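Local coordinates for cell wall surface anchor family protein (Streptococcus pneumoniae, PDB 4OQ1) that acts as an ancillary pilin, an elongated multidomain surface protein that probably fixes the pneumococcal pilus to the cell wall, at residues Y61-D64 with D65-Q68; H102-N105 with G106-V110. The protein carries 3 engineered substitutions. One frame throughout, in Å; residues are numbered along the deposited sequence.

Contact 1: residues Y61-D64 with D65-Q68; sequences YSYD and DRVQ
Arg66 folds back over the ring of Tyr63, and this pair shows how one turn of chain can be fastened by a side chain and by backbone at once. The first touch is a CH-pi contact, with Arg66 CD lying over one ring face 3.7 Å from the ring centroid. Beyond it the guanidinium stacks nearly flat on the ring, the planes 17° apart, in an off-centre cation-pi pairing with CZ 4.6 Å from the same centroid. Arg66 CG sits between its backbone N and carbonyl carbon (chi1 58°), and the chain is extended from there to NE, which carries NH1 to Tyr63 O at 3.0 Å through a fairly straight bond (162°). Arg66 N also donates to Tyr63 O, from the opposite face of the carbonyl plane, so two donors from one residue grip a single oxygen. One residue back, Asp65 N bonds to Ser62 O at 2.8 Å. Further out, water 3 bridges Arg66 NH1 and Asp64 OD1, linking the guanidinium to a carboxylate with which it makes no direct salt bridge, while water 1 joins Ser62 N to Asp65 OD2. Outside the two segments, strand 120-129 touches the side chains of both Tyr63 and Arg66. Ser62 OG accepts from Asp64 N at 3.1 Å, the ST turn that leads through a short 3-10 segment into helix 66-73.

Contact 2: residues H102-N105 with G106-V110; sequences HIPN and GLYYV
Tyr108 reaches back to Pro104, four residues earlier, in a tyrosine corner, the motif of Greek-key beta sandwiches in which a tyrosine hydroxyl ties down the connection leading into its own strand. Here the connection joins strands 98-103 and 106-110. The one hydrogen bond between the two segments runs from Tyr108 OH to Pro104 O at 2.8 Å. The oxygen lies at the ring edge, in the ring plane, whereas the hydroxyl stands 60° out of the carbonyl plane, above it rather than on a lone pair. Tyr108 CG is anti to the carbonyl carbon (chi1 -68°), which turns the phenol back toward the preceding connection.

Backbone shape and outside polar bonds complete the corner. Gly106 takes a phi of 158°, an extended conformation largely confined to glycine, as the chain enters its strand. Asn105 bonds outward, OD1 to His28 NE2 and ND2 to Asp131 OD1.

Van der Waals packing flanks the bond. The proline ring lies crosswise to the phenol, its CD 3.6 Å from the hydroxyl oxygen OH of Tyr108. Beyond the segments, Phe89 touches Ile103 and Pro104, and the ring of Phe127 meets that of Tyr108, which also rests on Val54 and Lys56. The side chains of Ile103 and Tyr108 run antiparallel past one another, bringing the methyl CG2 of Ile103 to 3.6 Å from Tyr108 CE2.

How the contacts relate
The two contacts lie in the same N-terminal domain, with centres about 14 Å apart, and contact 1 closes along the chain before contact 2 opens. Leu107 joins them directly. Its CD1 packs 3.6 Å from Tyr63 CD1, and its CD2 lies 3.7 Å from Tyr61 O. Because neighbouring strand residues alternate, Leu107 meets the turn at 61-64 while Tyr108 points back to its corner. Strand 120-129, which pairs with 106-110, is shared as well: Glu128 touches both Tyr63 and Leu107, and Leu126 touches both Arg66 and Tyr109. With no ligand or catalytic site involved, the pair illustrates structural packing of a helical turn against a beta sheet.

Contact 1: residues Y61-D64 with D65-Q68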
loop_
_atom_site.group_PDB
_atom_site.type_symbol
_atom_site.label_atom_id
_atom_site.label_comp_id
_atom_site.label_asym_id
_atom_site.label_seq_id
_atom_site.Cartn_x
_atom_site.Cartn_y
_atom_site.Cartn_z
ATOM N N TYR A 61 -30.989 -25.041 -29.531
ATOM C CA TYR A 61 -30.251 -25.181 -28.265
ATOM C C TYR A 61 -31.126 -25.585 -27.137
ATOM O O TYR A 61 -32.229 -25.119 -26.989
ATOM C CB TYR A 61 -29.522 -23.883 -27.930
ATOM C CG TYR A 61 -28.377 -23.596 -28.922
ATOM C CD1 TYR A 61 -27.063 -23.830 -28.564
ATOM C CD2 TYR A 61 -28.610 -22.983 -30.143
ATOM C CE1 TYR A 61 -25.994 -23.537 -29.438
ATOM C CE2 TYR A 61 -27.560 -22.740 -31.050
ATOM C CZ TYR A 61 -26.262 -23.005 -30.684
ATOM O OH TYR A 61 -25.152 -22.747 -31.502
ATOM N N SER A 62 -30.592 -26.510 -26.369
ATOM C CA SER A 62 -31.212 -26.990 -25.181
ATOM C C SER A 62 -30.420 -26.641 -23.875
ATOM O O SER A 62 -29.258 -26.871 -23.790
ATOM C CB SER A 62 -31.345 -28.497 -25.295
ATOM O OG SER A 62 -31.878 -28.948 -24.061
ATOM N N TYR A 63 -31.121 -26.252 -22.819
ATOM C CA TYR A 63 -30.563 -26.004 -21.481
ATOM C C TYR A 63 -29.977 -27.294 -20.927
ATOM O O TYR A 63 -29.061 -27.235 -20.138
ATOM C CB TYR A 63 -31.622 -25.459 -20.500
ATOM C CG TYR A 63 -31.049 -24.978 -19.178
ATOM C CD1 TYR A 63 -30.229 -23.831 -19.124
ATOM C CD2 TYR A 63 -31.397 -25.615 -17.975
ATOM C CE1 TYR A 63 -29.690 -23.385 -17.948
ATOM C CE2 TYR A 63 -30.843 -25.178 -16.759
ATOM C CZ TYR A 63 -30.047 -24.057 -16.747
ATOM O OH TYR A 63 -29.488 -23.613 -15.574
ATOM N N ASP A 64 -30.469 -28.428 -21.394
ATOM C CA ASP A 64 -29.867 -29.732 -20.994
ATOM C C ASP A 64 -28.437 -29.854 -21.423
ATOM O O ASP A 64 -27.687 -30.656 -20.886
ATOM C CB ASP A 64 -30.665 -30.911 -21.551
ATOM C CG ASP A 64 -32.042 -31.044 -20.896
ATOM O OD1 ASP A 64 -32.242 -30.664 -19.716
ATOM O OD2 ASP A 64 -32.916 -31.434 -21.615
ATOM N N ASP A 65 -28.064 -29.078 -22.461
ATOM C CA ASP A 65 -26.736 -29.109 -23.043
ATOM C C ASP A 65 -25.824 -27.939 -22.594
ATOM O O ASP A 65 -24.726 -27.740 -23.136
ATOM C CB ASP A 65 -26.779 -29.080 -24.567
ATOM C CG ASP A 65 -27.394 -30.333 -25.186
ATOM O OD1 ASP A 65 -26.972 -31.468 -24.790
ATOM O OD2 ASP A 65 -28.283 -30.118 -26.029
ATOM N N ARG A 66 -26.216 -27.274 -21.535
ATOM C CA ARG A 66 -25.491 -26.082 -21.064
ATOM C C ARG A 66 -24.009 -26.208 -20.842
ATOM O O ARG A 66 -23.270 -25.274 -21.184
ATOM C CB ARG A 66 -26.151 -25.493 -19.803
ATOM C CG ARG A 66 -26.259 -26.463 -18.635
ATOM C CD ARG A 66 -27.149 -25.908 -17.573
ATOM N NE ARG A 66 -27.208 -26.830 -16.441
ATOM C CZ ARG A 66 -27.931 -27.930 -16.386
ATOM N NH1 ARG A 66 -28.733 -28.321 -17.389
ATOM N NH2 ARG A 66 -27.858 -28.679 -15.296
ATOM N N VAL A 67 -23.512 -27.380 -20.343
ATOM C CA VAL A 67 -22.072 -27.538 -20.175
ATOM C C VAL A 67 -21.326 -27.419 -21.511
ATOM O O VAL A 67 -20.359 -26.679 -21.656
ATOM C CB VAL A 67 -21.717 -28.898 -19.423
ATOM C CG1 VAL A 67 -20.277 -29.242 -19.528
ATOM C CG2 VAL A 67 -22.159 -28.795 -17.971
ATOM N N GLN A 68 -21.814 -28.114 -22.517
ATOM C CA GLN A 68 -21.162 -28.147 -23.806
ATOM C C GLN A 68 -21.340 -26.802 -24.550
ATOM O O GLN A 68 -20.382 -26.310 -25.186
ATOM C CB GLN A 68 -21.762 -29.276 -24.617
ATOM C CG GLN A 68 -21.575 -30.691 -23.962
ATOM C CD GLN A 68 -22.245 -30.980 -22.565
ATOM O OE1 GLN A 68 -23.291 -30.426 -22.231
ATOM N NE2 GLN A 68 -21.619 -31.923 -21.756
HETATM O O HOH W 1 -28.581 -27.917 -27.238
HETATM O O HOH W 2 -25.005 -29.912 -19.912
HETATM O O HOH W 3 -30.433 -30.856 -17.497
#

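Contact 2: residues H102-N105 with G106-V110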
loop_
_atom_site.group_PDB
_atom_site.type_symbol
_atom_site.label_atom_id
_atom_site.label_comp_id
_atom_site.label_asym_id
_atom_site.label_seq_id
_atom_site.Cartn_x
_atom_site.Cartn_y
_atom_site.Cartn_z
ATOM N N HIS A 102 -37.549 -7.853 -16.142
ATOM C CA HIS A 102 -38.457 -7.878 -17.369
ATOM C C HIS A 102 -37.913 -8.732 -18.491
ATOM O O HIS A 102 -37.762 -8.341 -19.676
ATOM C CB HIS A 102 -38.827 -6.470 -17.872
ATOM C CG HIS A 102 -39.373 -5.565 -16.787
ATOM N ND1 HIS A 102 -40.502 -5.874 -16.057
ATOM C CD2 HIS A 102 -38.926 -4.375 -16.306
ATOM C CE1 HIS A 102 -40.711 -4.928 -15.156
ATOM N NE2 HIS A 102 -39.758 -4.018 -15.277
ATOM N N ILE A 103 -37.574 -9.926 -18.092
ATOM C CA ILE A 103 -36.996 -10.871 -19.026
ATOM C C ILE A 103 -38.081 -11.845 -19.596
ATOM O O ILE A 103 -38.658 -12.658 -18.849
ATOM C CB ILE A 103 -35.886 -11.706 -18.316
ATOM C CG1 ILE A 103 -34.888 -10.751 -17.623
ATOM C CG2 ILE A 103 -35.231 -12.637 -19.326
ATOM C CD1 ILE A 103 -33.727 -11.455 -16.859
ATOM N N PRO A 104 -38.263 -11.845 -20.920
ATOM C CA PRO A 104 -39.221 -12.739 -21.585
ATOM C C PRO A 104 -38.795 -14.141 -21.442
ATOM O O PRO A 104 -37.640 -14.381 -21.071
ATOM C CB PRO A 104 -39.132 -12.313 -23.055
ATOM C CG PRO A 104 -38.638 -10.950 -23.039
ATOM C CD PRO A 104 -37.643 -10.959 -21.912
ATOM N N ASN A 105 -39.653 -15.088 -21.798
ATOM C CA ASN A 105 -39.260 -16.484 -21.829
ATOM C C ASN A 105 -38.112 -16.710 -22.870
ATOM O O ASN A 105 -38.107 -16.058 -23.904
ATOM C CB ASN A 105 -40.427 -17.305 -22.302
ATOM C CG ASN A 105 -41.321 -17.661 -21.186
ATOM O OD1 ASN A 105 -41.225 -17.094 -20.107
ATOM N ND2 ASN A 105 -42.129 -18.643 -21.402
ATOM N N GLY A 106 -37.181 -17.616 -22.579
ATOM C CA GLY A 106 -36.094 -17.883 -23.511
ATOM C C GLY A 106 -34.866 -18.505 -22.871
ATOM O O GLY A 106 -34.787 -18.671 -21.658
ATOM N N LEU A 107 -33.884 -18.892 -23.704
ATOM C CA LEU A 107 -32.665 -19.488 -23.218
ATOM C C LEU A 107 -31.568 -18.495 -23.624
ATOM O O LEU A 107 -31.478 -18.107 -24.744
ATOM C CB LEU A 107 -32.457 -20.845 -23.844
ATOM C CG LEU A 107 -31.146 -21.568 -23.557
ATOM C CD1 LEU A 107 -30.960 -21.850 -22.091
ATOM C CD2 LEU A 107 -31.066 -22.851 -24.372
ATOM N N TYR A 108 -30.844 -18.025 -22.636
ATOM C CA TYR A 108 -30.033 -16.826 -22.753
ATOM C C TYR A 108 -28.571 -17.136 -22.405
ATOM O O TYR A 108 -28.313 -17.912 -21.535
ATOM C CB TYR A 108 -30.573 -15.817 -21.853
ATOM C CG TYR A 108 -31.919 -15.292 -22.240
ATOM C CD1 TYR A 108 -32.069 -14.310 -23.184
ATOM C CD2 TYR A 108 -33.049 -15.680 -21.484
ATOM C CE1 TYR A 108 -33.326 -13.805 -23.507
ATOM C CE2 TYR A 108 -34.311 -15.163 -21.749
ATOM C CZ TYR A 108 -34.458 -14.236 -22.770
ATOM O OH TYR A 108 -35.691 -13.729 -23.022
ATOM N N TYR A 109 -27.618 -16.593 -23.181
ATOM C CA TYR A 109 -26.222 -16.750 -22.890
ATOM C C TYR A 109 -25.688 -15.403 -22.413
ATOM O O TYR A 109 -25.995 -14.350 -23.010
ATOM C CB TYR A 109 -25.487 -17.109 -24.222
ATOM C CG TYR A 109 -24.020 -17.139 -24.169
ATOM C CD1 TYR A 109 -23.340 -17.990 -23.282
ATOM C CD2 TYR A 109 -23.269 -16.464 -25.111
ATOM C CE1 TYR A 109 -21.926 -18.026 -23.254
ATOM C CE2 TYR A 109 -21.893 -16.462 -25.067
ATOM C CZ TYR A 109 -21.199 -17.292 -24.194
ATOM O OH TYR A 109 -19.817 -17.412 -24.185
ATOM N N VAL A 110 -24.859 -15.439 -21.373
ATOM C CA VAL A 110 -24.196 -14.220 -20.780
ATOM C C VAL A 110 -22.678 -14.440 -20.833
ATOM O O VAL A 110 -22.201 -15.564 -20.638
ATOM C CB VAL A 110 -24.611 -14.022 -19.326
ATOM C CG1 VAL A 110 -23.907 -12.854 -18.630
ATOM C CG2 VAL A 110 -26.119 -13.893 -19.247
#